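Local coordinates for protein putative polyketide cyclase (PDB 3F8H) that is of unknown function but, as a putative polyketide cyclase with a SnoaL-like domain, probably binds a small organic molecule in the pocket of its cone-shaped fold, at residues C42-V47 and D126-L131; H72-E77 and G100-T105; E77-V82 and E95-G100. One frame throughout, in Å; residues are numbered along the deposited sequence.

In the fold
All three contacts belong to the SnoaL-like domain and reach the same curved mixed sheet, yet they differ in burial and chemistry. Interactions 2 and 3 hold one pair of antiparallel strands, 74-85 and 91-102; they share E77 and G100 and touch where E76 packs on V98. Interaction 3, partly buried, combines backbone pairing broken by a bulge with apolar packing on one face and a polar network on the other. Interaction 2 is a surface contact where the pairing ends beside helix 60-73, with tyrosines, a histidine and waters. Interaction 1, partly buried and about 22 Å from interaction 3 between centres, instead ties a loop to a hairpin turn through a salt bridge.

Interaction 1: residues C42-V47 and D126-L131; sequences CLSEDV and DLRDGL
D46 and R128 reach for each other from opposite directions, carboxylate against guanidinium, and so join two turns in this SnoaL-like, NTF2-type fold. One is the type I turn from S44 to V47; the other is the type I' turn from R128 to L131, which closes the hairpin of strands 115-128 and 131-139 with G130 at a positive phi that a residue without a side chain accepts easily. The two charged groups are not coplanar: their planes stand 51° apart, and D46 OD1 meets R128 NH2 at 2.9 Å on the syn side of the carboxylate, close to the guanidinium plane. D46 OD2 adds only weak bonds, 3.2 Å to R128 NH2 and 3.4 Å to R128 NH1, so the pairing leans on NH2. A bend at chi3 (65°) curls the long arginine chain round to its partner, a span that suits arginine at this exposed site. S44 lies beside the bridge, its CB 3.9 Å from R128 NH2 and oblique to the guanidinium. Its hydroxyl donates to D46 OD1, nearly in line with the C-O bond; the 2.5 Å between S44 OG and D46 OD1 is shorter than usual and should not be pressed, but OD1 accepts from both S44 OG and R128 NH2. Replacing S44 with an alanine would probably leave D46 OD1 without its second donor and the carboxylate freer to turn away from R128. Away from the charges, L131 supplies the apolar part, a branched side chain laid beside the backbone of 42-44. The salt bridge and this leucine thus bring the hairpin end against the loop at two places, the second with L131 CB at 3.9 Å from S44 N and L131 CD2 at 3.6 Å from C42 O.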
ATOM      1  N   CYS A  42      -6.828   6.204 -19.049  1.00 41.12           N
ATOM      2  CA  CYS A  42      -6.564   4.884 -18.455  1.00 41.08           C
ATOM      3  C   CYS A  42      -7.683   4.411 -17.542  1.00 42.86           C
ATOM      4  O   CYS A  42      -7.698   3.269 -17.067  1.00 42.49           O
ATOM      5  CB  CYS A  42      -5.301   4.940 -17.605  1.00 40.59           C
ATOM      6  SG  CYS A  42      -3.814   5.073 -18.565  1.00 44.61           S
ATOM      7  N   LEU A  43      -8.612   5.317 -17.282  1.00 42.97           N
ATOM      8  CA  LEU A  43      -9.695   5.055 -16.349  1.00 42.98           C
ATOM      9  C   LEU A  43     -11.051   4.781 -16.958  1.00 44.21           C
ATOM     10  O   LEU A  43     -11.416   5.337 -17.987  1.00 41.87           O
ATOM     11  CB  LEU A  43      -9.879   6.262 -15.421  1.00 41.84           C
ATOM     12  CG  LEU A  43      -8.631   6.891 -14.833  1.00 43.63           C
ATOM     13  CD1 LEU A  43      -9.052   8.064 -14.016  1.00 39.99           C
ATOM     14  CD2 LEU A  43      -7.753   5.913 -13.972  1.00 39.29           C
ATOM     15  N   SER A  44     -11.821   3.964 -16.245  1.00 43.45           N
ATOM     16  CA  SER A  44     -13.225   3.725 -16.614  1.00 45.79           C
ATOM     17  C   SER A  44     -14.092   4.916 -16.182  1.00 44.83           C
ATOM     18  O   SER A  44     -13.730   5.692 -15.302  1.00 42.57           O
ATOM     19  CB  SER A  44     -13.791   2.448 -15.966  1.00 46.23           C
ATOM     20  OG  SER A  44     -13.897   2.608 -14.568  1.00 48.55           O
ATOM     21  N   GLU A  45     -15.247   5.032 -16.837  1.00 45.14           N
ATOM     22  CA  GLU A  45     -16.194   6.108 -16.569  1.00 45.97           C
ATOM     23  C   GLU A  45     -16.688   6.022 -15.145  1.00 44.25           C
ATOM     24  O   GLU A  45     -17.068   7.008 -14.526  1.00 44.87           O
ATOM     25  CB  GLU A  45     -17.373   6.048 -17.543  1.00 48.37           C
ATOM     26  CG  GLU A  45     -17.011   6.425 -18.972  1.00 56.85           C
ATOM     27  CD  GLU A  45     -16.814   7.917 -19.132  1.00 65.55           C
ATOM     28  OE1 GLU A  45     -16.854   8.620 -18.104  1.00 66.28           O
ATOM     29  OE2 GLU A  45     -16.669   8.395 -20.283  1.00 73.83           O
ATOM     30  N   ASP A  46     -16.649   4.822 -14.607  1.00 43.60           N
ATOM     31  CA  ASP A  46     -17.135   4.582 -13.219  1.00 44.07           C
ATOM     32  C   ASP A  46     -16.009   4.402 -12.183  1.00 42.70           C
ATOM     33  O   ASP A  46     -16.178   3.902 -11.070  1.00 43.32           O
ATOM     34  CB  ASP A  46     -18.093   3.426 -13.205  1.00 46.42           C
ATOM     35  CG  ASP A  46     -17.456   2.131 -13.638  1.00 52.54           C
ATOM     36  OD1 ASP A  46     -16.359   2.155 -14.238  1.00 57.18           O
ATOM     37  OD2 ASP A  46     -18.079   1.090 -13.385  1.00 59.18           O
ATOM     38  N   VAL A  47     -14.853   4.900 -12.538  1.00 40.19           N
ATOM     39  CA  VAL A  47     -13.686   4.767 -11.653  1.00 39.00           C
ATOM     40  C   VAL A  47     -13.972   5.257 -10.215  1.00 41.43           C
ATOM     41  O   VAL A  47     -14.559   6.316  -9.990  1.00 41.76           O
ATOM     42  CB  VAL A  47     -12.467   5.484 -12.221  1.00 38.96           C
ATOM     43  CG1 VAL A  47     -12.731   7.024 -12.281  1.00 41.48           C
ATOM     44  CG2 VAL A  47     -11.192   5.095 -11.412  1.00 37.95           C
ATOM     45  N   ASP A 126      -8.025  -2.003  -9.328  1.00 38.24           N
ATOM     46  CA  ASP A 126      -8.906  -2.963  -9.977  1.00 39.88           C
ATOM     47  C   ASP A 126      -8.991  -2.486 -11.444  1.00 40.25           C
ATOM     48  O   ASP A 126      -8.935  -1.305 -11.738  1.00 37.43           O
ATOM     49  CB  ASP A 126     -10.330  -2.989  -9.463  1.00 40.31           C
ATOM     50  CG  ASP A 126     -10.472  -3.400  -8.002  1.00 46.69           C
ATOM     51  OD1 ASP A 126      -9.599  -4.036  -7.417  1.00 48.95           O
ATOM     52  OD2 ASP A 126     -11.543  -3.057  -7.429  1.00 57.02           O
ATOM     53  N   LEU A 127      -9.145  -3.429 -12.346  1.00 39.19           N
ATOM     54  CA  LEU A 127      -9.312  -3.137 -13.784  1.00 39.21           C
ATOM     55  C   LEU A 127     -10.375  -4.000 -14.395  1.00 39.86           C
ATOM     56  O   LEU A 127     -10.567  -5.129 -13.990  1.00 39.46           O
ATOM     57  CB  LEU A 127      -8.001  -3.381 -14.542  1.00 40.32           C
ATOM     58  CG  LEU A 127      -6.738  -2.605 -14.120  1.00 42.07           C
ATOM     59  CD1 LEU A 127      -5.862  -3.489 -13.186  1.00 41.77           C
ATOM     60  CD2 LEU A 127      -5.966  -2.211 -15.352  1.00 46.20           C
ATOM     61  N   ARG A 128     -11.054  -3.439 -15.377  1.00 38.74           N
ATOM     62  CA  ARG A 128     -12.050  -4.150 -16.147  1.00 39.77           C
ATOM     63  C   ARG A 128     -11.943  -3.700 -17.622  1.00 39.32           C
ATOM     64  O   ARG A 128     -11.827  -2.514 -17.931  1.00 40.29           O
ATOM     65  CB  ARG A 128     -13.439  -3.889 -15.588  1.00 40.25           C
ATOM     66  CG  ARG A 128     -14.560  -4.517 -16.392  1.00 45.41           C
ATOM     67  CD  ARG A 128     -15.935  -3.975 -15.958  1.00 52.45           C
ATOM     68  NE  ARG A 128     -16.079  -2.538 -16.244  1.00 61.27           N
ATOM     69  CZ  ARG A 128     -16.361  -1.591 -15.341  1.00 62.21           C
ATOM     70  NH1 ARG A 128     -16.596  -1.907 -14.070  1.00 65.93           N
ATOM     71  NH2 ARG A 128     -16.457  -0.325 -15.719  1.00 60.51           N
ATOM     72  N   ASP A 129     -11.879  -4.675 -18.509  1.00 39.69           N
ATOM     73  CA  ASP A 129     -11.783  -4.410 -19.944  1.00 40.09           C
ATOM     74  C   ASP A 129     -10.615  -3.480 -20.242  1.00 38.88           C
ATOM     75  O   ASP A 129     -10.696  -2.613 -21.119  1.00 37.40           O
ATOM     76  CB  ASP A 129     -13.052  -3.756 -20.436  1.00 38.31           C
ATOM     77  CG  ASP A 129     -14.248  -4.693 -20.416  1.00 48.19           C
ATOM     78  OD1 ASP A 129     -14.055  -5.921 -20.353  1.00 45.81           O
ATOM     79  OD2 ASP A 129     -15.384  -4.178 -20.505  1.00 49.56           O
ATOM     80  N   GLY A 130      -9.586  -3.607 -19.433  1.00 39.88           N
ATOM     81  CA  GLY A 130      -8.316  -2.866 -19.643  1.00 41.41           C
ATOM     82  C   GLY A 130      -8.209  -1.469 -19.042  1.00 42.41           C
ATOM     83  O   GLY A 130      -7.218  -0.742 -19.214  1.00 42.74           O
ATOM     84  N   LEU A 131      -9.260  -1.095 -18.352  1.00 41.59           N
ATOM     85  CA  LEU A 131      -9.347   0.186 -17.733  1.00 42.55           C
ATOM     86  C   LEU A 131      -9.392   0.102 -16.207  1.00 41.33           C
ATOM     87  O   LEU A 131      -9.956  -0.783 -15.618  1.00 41.57           O
ATOM     88  CB  LEU A 131     -10.582   0.915 -18.253  1.00 43.90           C
ATOM     89  CG  LEU A 131     -10.521   1.172 -19.777  1.00 46.90           C
ATOM     90  CD1 LEU A 131     -11.795   1.805 -20.264  1.00 47.94           C
ATOM     91  CD2 LEU A 131      -9.303   2.060 -20.095  1.00 45.24           C
TER

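Interaction 2: residues H72-E77 and G100-T105; sequences HCYKEE and GTYLAT
Y74 swings its CG anti to the carbonyl carbon (chi1 -46°), whereas Y102 holds its own CG anti to the backbone nitrogen (chi1 -172°), and from these different starts the two side chains end up side by side, pointing the same way. Y74 and Y102 are a non-hydrogen-bonded pair of the antiparallel strands 74-85 and 91-102. The planes are only 13° apart but slid so far that they barely overlap; the touch is Y74 CE1 on Y102 CD1 at 3.6 Å. The hydroxyls are held beyond the contact, Y74 OH by D106, Y102 OH by P110 O and D106 N. On the same face, G100 opposite E76 suits its place, since a CB there would run into K75 O. K75 and T101 form a hydrogen-bonded pair (K75 N to T101 O 3.1 Å, T101 N to K75 O 3.0 Å). C73 O carries the pairing on, accepting from L103 N (2.7 Å) and A104 N (3.1 Å) on one face of the carbonyl. L103 runs alongside, its CD1 3.7 Å from K75 N. Past the end of strand 91-102, A104 sets its small CB over one face of the H72 ring, 3.4 Å from NE2, as a CH-pi contact. A water lies in the ring plane, 3.2 Å from H72 NE2, and donates to T105 O. The chemistry implies a strand end fixed chiefly by backbone bonds, with aromatic surface on one face and water at the histidine edge.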
ATOM      1  N   HIS A  72      -1.718  21.905  -8.479  1.00 42.77           N
ATOM      2  CA  HIS A  72      -1.566  23.181  -7.817  1.00 42.89           C
ATOM      3  C   HIS A  72      -0.641  23.047  -6.604  1.00 41.20           C
ATOM      4  O   HIS A  72       0.221  23.846  -6.384  1.00 38.45           O
ATOM      5  CB  HIS A  72      -2.937  23.697  -7.338  1.00 42.89           C
ATOM      6  CG  HIS A  72      -2.866  24.926  -6.492  1.00 45.93           C
ATOM      7  ND1 HIS A  72      -2.555  26.166  -7.005  1.00 47.26           N
ATOM      8  CD2 HIS A  72      -3.128  25.117  -5.179  1.00 43.41           C
ATOM      9  CE1 HIS A  72      -2.588  27.061  -6.035  1.00 45.12           C
ATOM     10  NE2 HIS A  72      -2.948  26.452  -4.919  1.00 46.05           N
ATOM     11  N   CYS A  73      -0.807  21.975  -5.866  1.00 41.16           N
ATOM     12  CA  CYS A  73      -0.088  21.833  -4.598  1.00 43.52           C
ATOM     13  C   CYS A  73       1.283  21.200  -4.670  1.00 44.11           C
ATOM     14  O   CYS A  73       2.158  21.511  -3.857  1.00 44.76           O
ATOM     15  CB  CYS A  73      -0.910  21.026  -3.617  1.00 43.31           C
ATOM     16  SG  CYS A  73      -2.474  21.767  -3.116  1.00 48.44           S
ATOM     17  N   TYR A  74       1.454  20.311  -5.633  1.00 43.95           N
ATOM     18  CA  TYR A  74       2.673  19.493  -5.710  1.00 44.20           C
ATOM     19  C   TYR A  74       3.218  19.296  -7.089  1.00 43.90           C
ATOM     20  O   TYR A  74       2.476  19.235  -8.054  1.00 42.52           O
ATOM     21  CB  TYR A  74       2.401  18.053  -5.215  1.00 43.69           C
ATOM     22  CG  TYR A  74       1.628  17.945  -3.932  1.00 45.71           C
ATOM     23  CD1 TYR A  74       2.255  18.057  -2.711  1.00 44.73           C
ATOM     24  CD2 TYR A  74       0.264  17.729  -3.944  1.00 46.13           C
ATOM     25  CE1 TYR A  74       1.543  17.985  -1.545  1.00 45.48           C
ATOM     26  CE2 TYR A  74      -0.457  17.686  -2.780  1.00 44.50           C
ATOM     27  CZ  TYR A  74       0.197  17.808  -1.580  1.00 44.99           C
ATOM     28  OH  TYR A  74      -0.491  17.742  -0.397  1.00 45.49           O
ATOM     29  N   LYS A  75       4.538  19.176  -7.146  1.00 43.95           N
ATOM     30  CA  LYS A  75       5.212  18.711  -8.367  1.00 44.86           C
ATOM     31  C   LYS A  75       6.023  17.497  -7.962  1.00 44.08           C
ATOM     32  O   LYS A  75       6.918  17.606  -7.134  1.00 44.70           O
ATOM     33  CB  LYS A  75       6.125  19.753  -8.985  1.00 46.30           C
ATOM     34  CG  LYS A  75       6.845  19.216 -10.244  1.00 51.16           C
ATOM     35  CD  LYS A  75       5.858  18.570 -11.298  1.00 60.41           C
ATOM     36  CE  LYS A  75       6.602  17.937 -12.531  1.00 60.14           C
ATOM     37  NZ  LYS A  75       5.737  17.306 -13.589  1.00 59.37           N
ATOM     38  N   GLU A  76       5.720  16.366  -8.583  1.00 42.98           N
ATOM     39  CA  GLU A  76       6.330  15.104  -8.228  1.00 45.10           C
ATOM     40  C   GLU A  76       6.715  14.261  -9.412  1.00 45.11           C
ATOM     41  O   GLU A  76       6.105  14.321 -10.477  1.00 44.65           O
ATOM     42  CB  GLU A  76       5.331  14.240  -7.427  1.00 47.17           C
ATOM     43  CG  GLU A  76       4.685  14.910  -6.277  1.00 52.92           C
ATOM     44  CD  GLU A  76       3.798  13.984  -5.460  1.00 51.96           C
ATOM     45  OE1 GLU A  76       3.174  13.053  -6.021  1.00 49.96           O
ATOM     46  OE2 GLU A  76       3.712  14.235  -4.236  1.00 53.46           O
ATOM     47  N   GLU A  77       7.760  13.479  -9.194  1.00 43.19           N
ATOM     48  CA  GLU A  77       8.174  12.462 -10.150  1.00 44.44           C
ATOM     49  C   GLU A  77       8.292  11.114  -9.430  1.00 43.35           C
ATOM     50  O   GLU A  77       8.723  11.006  -8.279  1.00 43.99           O
ATOM     51  CB  GLU A  77       9.465  12.852 -10.868  1.00 44.68           C
ATOM     52  CG  GLU A  77       9.291  14.062 -11.800  1.00 54.39           C
ATOM     53  CD  GLU A  77       8.361  13.750 -12.991  1.00 59.04           C
ATOM     54  OE1 GLU A  77       8.428  12.610 -13.492  1.00 63.57           O
ATOM     55  OE2 GLU A  77       7.607  14.643 -13.446  1.00 59.19           O
ATOM     56  N   GLY A 100       9.287  14.891  -4.697  1.00 41.76           N
ATOM     57  CA  GLY A 100       8.584  16.151  -4.971  1.00 39.97           C
ATOM     58  C   GLY A 100       9.001  17.417  -4.262  1.00 40.10           C
ATOM     59  O   GLY A 100       9.889  17.450  -3.455  1.00 40.99           O
ATOM     60  N   THR A 101       8.252  18.446  -4.619  1.00 38.57           N
ATOM     61  CA  THR A 101       8.318  19.794  -4.064  1.00 40.03           C
ATOM     62  C   THR A 101       6.905  20.225  -3.718  1.00 40.59           C
ATOM     63  O   THR A 101       5.977  20.075  -4.514  1.00 39.83           O
ATOM     64  CB  THR A 101       8.899  20.754  -5.093  1.00 39.44           C
ATOM     65  OG1 THR A 101      10.145  20.209  -5.541  1.00 41.52           O
ATOM     66  CG2 THR A 101       9.143  22.205  -4.503  1.00 39.89           C
ATOM     67  N   TYR A 102       6.765  20.753  -2.511  1.00 40.41           N
ATOM     68  CA  TYR A 102       5.463  21.220  -1.988  1.00 39.93           C
ATOM     69  C   TYR A 102       5.321  22.682  -2.371  1.00 40.46           C
ATOM     70  O   TYR A 102       5.968  23.591  -1.800  1.00 41.84           O
ATOM     71  CB  TYR A 102       5.391  20.924  -0.499  1.00 40.20           C
ATOM     72  CG  TYR A 102       4.081  21.158   0.199  1.00 41.45           C
ATOM     73  CD1 TYR A 102       2.873  21.095  -0.466  1.00 44.17           C
ATOM     74  CD2 TYR A 102       4.059  21.345   1.567  1.00 41.29           C
ATOM     75  CE1 TYR A 102       1.673  21.263   0.228  1.00 43.64           C
ATOM     76  CE2 TYR A 102       2.901  21.529   2.249  1.00 42.48           C
ATOM     77  CZ  TYR A 102       1.705  21.484   1.597  1.00 46.90           C
ATOM     78  OH  TYR A 102       0.552  21.659   2.347  1.00 44.27           O
ATOM     79  N   LEU A 103       4.489  22.875  -3.394  1.00 41.07           N
ATOM     80  CA  LEU A 103       4.301  24.169  -4.078  1.00 40.58           C
ATOM     81  C   LEU A 103       3.294  25.093  -3.445  1.00 40.60           C
ATOM     82  O   LEU A 103       3.512  26.286  -3.349  1.00 39.66           O
ATOM     83  CB  LEU A 103       3.850  23.939  -5.522  1.00 40.70           C
ATOM     84  CG  LEU A 103       4.692  23.027  -6.419  1.00 42.64           C
ATOM     85  CD1 LEU A 103       3.968  22.831  -7.751  1.00 39.54           C
ATOM     86  CD2 LEU A 103       6.090  23.620  -6.597  1.00 43.06           C
ATOM     87  N   ALA A 104       2.167  24.528  -3.054  1.00 40.88           N
ATOM     88  CA  ALA A 104       1.103  25.315  -2.439  1.00 41.43           C
ATOM     89  C   ALA A 104       0.364  24.516  -1.404  1.00 41.14           C
ATOM     90  O   ALA A 104       0.195  23.327  -1.533  1.00 41.67           O
ATOM     91  CB  ALA A 104       0.134  25.885  -3.522  1.00 41.29           C
ATOM     92  N   THR A 105      -0.077  25.190  -0.367  1.00 42.21           N
ATOM     93  CA  THR A 105      -0.693  24.514   0.777  1.00 43.56           C
ATOM     94  C   THR A 105      -1.947  23.728   0.472  1.00 46.29           C
ATOM     95  O   THR A 105      -2.871  24.195  -0.203  1.00 47.39           O
ATOM     96  CB  THR A 105      -0.965  25.507   1.916  1.00 43.27           C
ATOM     97  OG1 THR A 105       0.252  26.180   2.238  1.00 42.34           O
ATOM     98  CG2 THR A 105      -1.504  24.807   3.165  1.00 42.56           C
TER
HETATM   99  O   HOH W   1      -3.036  26.400  -1.724  1.00 45.51           O
HETATM  100  O   HOH W   2      10.120  18.218  -7.566  1.00 60.50           O

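Interaction 3: residues E77-V82 and E95-G100; sequences ELTDMV and EYTVNG
N99 sits across from E77 and T79, and its short amide side chain can be followed from strand 91-102 onto strand 74-85. Its CB stands 3.6 Å from E77 O. With CG anti to the carbonyl carbon (chi1 -48°), the chain leans over the neighbouring strand, and CG comes to 3.8 Å from the same E77 O. At the tip ND2 spends both its N-H groups: one goes to E77 O at 3.0 Å, the other to T79 OG1, also at 3.0 Å. Both acceptors lie near the amide plane, which fixes the rotation of the group. E77 O is the more heavily used, since the backbone N of N99 approaches it nearly along the C=O axis while ND2 comes from above the carbonyl plane. An asparagine fits here because it offers two in-plane donors on a short stem. Farther along the same face, T97 OG1 donates to the anti lone pair of D80 OD2 at 2.8 Å.

The two strands form an antiparallel beta hairpin of the SnoaL-like sheet, and between T79 and V82 the register slips by one residue: a beta bulge, with D80 at positive phi turning the corner. Beyond it, regular pairing resumes between V82 and E95, whose carboxylate is bound by R134 and R91 of the second subunit.

The face with L78 and V98 is largely apolar. L78 CD2 touches V98 CG2 at 3.8 Å and comes obliquely to the Y96 ring; L78 and M81 also pack on F28 of helix 23-33. M81, a selenomethionine, doubles back at chi2 and chi3 so that its CE lies 3.6 Å from Y96 CB; SE stands oblique to the ring, 4.9 Å from its centroid, in a Met-aromatic contact. Y96 OH is hydrogen-bonded to S123 OG.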
ATOM      1  N   GLU A  77       7.760  13.479  -9.194  1.00 43.19           N
ATOM      2  CA  GLU A  77       8.174  12.462 -10.150  1.00 44.44           C
ATOM      3  C   GLU A  77       8.292  11.114  -9.430  1.00 43.35           C
ATOM      4  O   GLU A  77       8.723  11.006  -8.279  1.00 43.99           O
ATOM      5  CB  GLU A  77       9.465  12.852 -10.868  1.00 44.68           C
ATOM      6  CG  GLU A  77       9.291  14.062 -11.800  1.00 54.39           C
ATOM      7  CD  GLU A  77       8.361  13.750 -12.991  1.00 59.04           C
ATOM      8  OE1 GLU A  77       8.428  12.610 -13.492  1.00 63.57           O
ATOM      9  OE2 GLU A  77       7.607  14.643 -13.446  1.00 59.19           O
ATOM     10  N   LEU A  78       7.884  10.078 -10.123  1.00 42.75           N
ATOM     11  CA  LEU A  78       7.895   8.741  -9.563  1.00 42.80           C
ATOM     12  C   LEU A  78       9.029   7.942 -10.173  1.00 44.26           C
ATOM     13  O   LEU A  78       9.213   7.932 -11.401  1.00 46.40           O
ATOM     14  CB  LEU A  78       6.578   8.065  -9.844  1.00 43.61           C
ATOM     15  CG  LEU A  78       5.281   8.850  -9.584  1.00 46.03           C
ATOM     16  CD1 LEU A  78       4.050   7.995 -10.019  1.00 45.57           C
ATOM     17  CD2 LEU A  78       5.158   9.288  -8.151  1.00 40.29           C
ATOM     18  N   THR A  79       9.799   7.295  -9.302  1.00 41.90           N
ATOM     19  CA  THR A  79      10.947   6.490  -9.709  1.00 41.18           C
ATOM     20  C   THR A  79      10.903   5.141  -9.023  1.00 42.01           C
ATOM     21  O   THR A  79      10.042   4.911  -8.185  1.00 42.38           O
ATOM     22  CB  THR A  79      12.253   7.191  -9.348  1.00 42.97           C
ATOM     23  OG1 THR A  79      12.263   7.512  -7.935  1.00 42.33           O
ATOM     24  CG2 THR A  79      12.419   8.473 -10.172  1.00 40.08           C
ATOM     25  N   ASP A  80      11.791   4.244  -9.442  1.00 41.13           N
ATOM     26  CA  ASP A  80      11.906   2.897  -8.862  1.00 43.21           C
ATOM     27  C   ASP A  80      10.584   2.139  -8.898  1.00 43.52           C
ATOM     28  O   ASP A  80      10.222   1.461  -7.977  1.00 41.38           O
ATOM     29  CB  ASP A  80      12.286   2.994  -7.395  1.00 43.88           C
ATOM     30  CG  ASP A  80      13.560   3.783  -7.177  1.00 49.71           C
ATOM     31  OD1 ASP A  80      14.543   3.569  -7.939  1.00 50.68           O
ATOM     32  OD2 ASP A  80      13.547   4.620  -6.245  1.00 53.69           O
HETATM   33  N   MSE A  81       9.897   2.272 -10.001  1.00 43.89           N
HETATM   34  CA  MSE A  81       8.557   1.717 -10.157  1.00 44.53           C
HETATM   35  C   MSE A  81       8.600   0.197 -10.343  1.00 42.89           C
HETATM   36  O   MSE A  81       9.314  -0.291 -11.185  1.00 41.96           O
HETATM   37  CB  MSE A  81       7.922   2.446 -11.375  1.00 46.08           C
HETATM   38  CG  MSE A  81       6.664   1.884 -11.952  1.00 52.11           C
HETATM   39 SE   MSE A  81       5.204   2.320 -10.805  0.75 51.52          SE
HETATM   40  CE  MSE A  81       5.446   4.336 -10.700  1.00 44.03           C
ATOM     41  N   VAL A  82       7.867  -0.541  -9.522  1.00 42.04           N
ATOM     42  CA  VAL A  82       7.677  -1.987  -9.739  1.00 40.64           C
ATOM     43  C   VAL A  82       6.188  -2.232  -9.827  1.00 40.77           C
ATOM     44  O   VAL A  82       5.454  -1.792  -8.979  1.00 39.42           O
ATOM     45  CB  VAL A  82       8.303  -2.881  -8.618  1.00 42.16           C
ATOM     46  CG1 VAL A  82       8.148  -4.390  -8.983  1.00 41.55           C
ATOM     47  CG2 VAL A  82       9.800  -2.519  -8.408  1.00 44.59           C
ATOM     48  N   GLU A  95       4.539  -0.350  -6.552  1.00 39.85           N
ATOM     49  CA  GLU A  95       5.356   0.226  -5.481  1.00 38.59           C
ATOM     50  C   GLU A  95       6.394   1.128  -6.131  1.00 39.29           C
ATOM     51  O   GLU A  95       6.983   0.806  -7.180  1.00 38.57           O
ATOM     52  CB  GLU A  95       6.032  -0.841  -4.630  1.00 39.13           C
ATOM     53  CG  GLU A  95       6.477  -0.229  -3.315  1.00 43.46           C
ATOM     54  CD  GLU A  95       7.171  -1.191  -2.368  1.00 44.22           C
ATOM     55  OE1 GLU A  95       7.686  -2.257  -2.789  1.00 42.67           O
ATOM     56  OE2 GLU A  95       7.209  -0.857  -1.189  1.00 46.12           O
ATOM     57  N   TYR A  96       6.604   2.288  -5.537  1.00 38.21           N
ATOM     58  CA  TYR A  96       7.493   3.275  -6.152  1.00 38.75           C
ATOM     59  C   TYR A  96       7.923   4.328  -5.139  1.00 39.43           C
ATOM     60  O   TYR A  96       7.457   4.361  -4.000  1.00 39.34           O
ATOM     61  CB  TYR A  96       6.791   3.930  -7.356  1.00 37.02           C
ATOM     62  CG  TYR A  96       5.373   4.380  -7.040  1.00 40.69           C
ATOM     63  CD1 TYR A  96       4.331   3.510  -7.174  1.00 38.94           C
ATOM     64  CD2 TYR A  96       5.098   5.664  -6.557  1.00 39.61           C
ATOM     65  CE1 TYR A  96       3.025   3.883  -6.831  1.00 44.07           C
ATOM     66  CE2 TYR A  96       3.820   6.045  -6.217  1.00 42.21           C
ATOM     67  CZ  TYR A  96       2.778   5.144  -6.354  1.00 44.20           C
ATOM     68  OH  TYR A  96       1.485   5.501  -6.023  1.00 40.78           O
ATOM     69  N   THR A  97       8.809   5.173  -5.627  1.00 39.05           N
ATOM     70  CA  THR A  97       9.385   6.296  -4.887  1.00 41.87           C
ATOM     71  C   THR A  97       8.874   7.628  -5.427  1.00 43.14           C
ATOM     72  O   THR A  97       8.931   7.909  -6.613  1.00 43.06           O
ATOM     73  CB  THR A  97      10.926   6.305  -4.936  1.00 42.05           C
ATOM     74  OG1 THR A  97      11.410   5.058  -4.422  1.00 42.22           O
ATOM     75  CG2 THR A  97      11.522   7.497  -4.078  1.00 40.66           C
ATOM     76  N   VAL A  98       8.294   8.390  -4.519  1.00 42.66           N
ATOM     77  CA  VAL A  98       7.801   9.726  -4.814  1.00 42.48           C
ATOM     78  C   VAL A  98       8.831  10.770  -4.419  1.00 44.15           C
ATOM     79  O   VAL A  98       9.265  10.827  -3.268  1.00 45.35           O
ATOM     80  CB  VAL A  98       6.521  10.045  -4.031  1.00 42.29           C
ATOM     81  CG1 VAL A  98       6.074  11.472  -4.348  1.00 44.86           C
ATOM     82  CG2 VAL A  98       5.402   8.985  -4.348  1.00 36.00           C
ATOM     83  N   ASN A  99       9.222  11.560  -5.413  1.00 42.41           N
ATOM     84  CA  ASN A  99      10.136  12.678  -5.258  1.00 43.93           C
ATOM     85  C   ASN A  99       9.392  13.949  -5.628  1.00 43.74           C
ATOM     86  O   ASN A  99       8.915  14.059  -6.747  1.00 45.24           O
ATOM     87  CB  ASN A  99      11.296  12.556  -6.230  1.00 44.61           C
ATOM     88  CG  ASN A  99      11.911  11.184  -6.234  1.00 52.07           C
ATOM     89  OD1 ASN A  99      12.892  10.966  -5.505  1.00 43.43           O
ATOM     90  ND2 ASN A  99      11.314  10.219  -7.020  1.00 44.64           N
ATOM     91  N   GLY A 100       9.287  14.891  -4.697  1.00 41.76           N
ATOM     92  CA  GLY A 100       8.584  16.151  -4.971  1.00 39.97           C
ATOM     93  C   GLY A 100       9.001  17.417  -4.262  1.00 40.10           C
ATOM     94  O   GLY A 100       9.889  17.450  -3.455  1.00 40.99           O
TER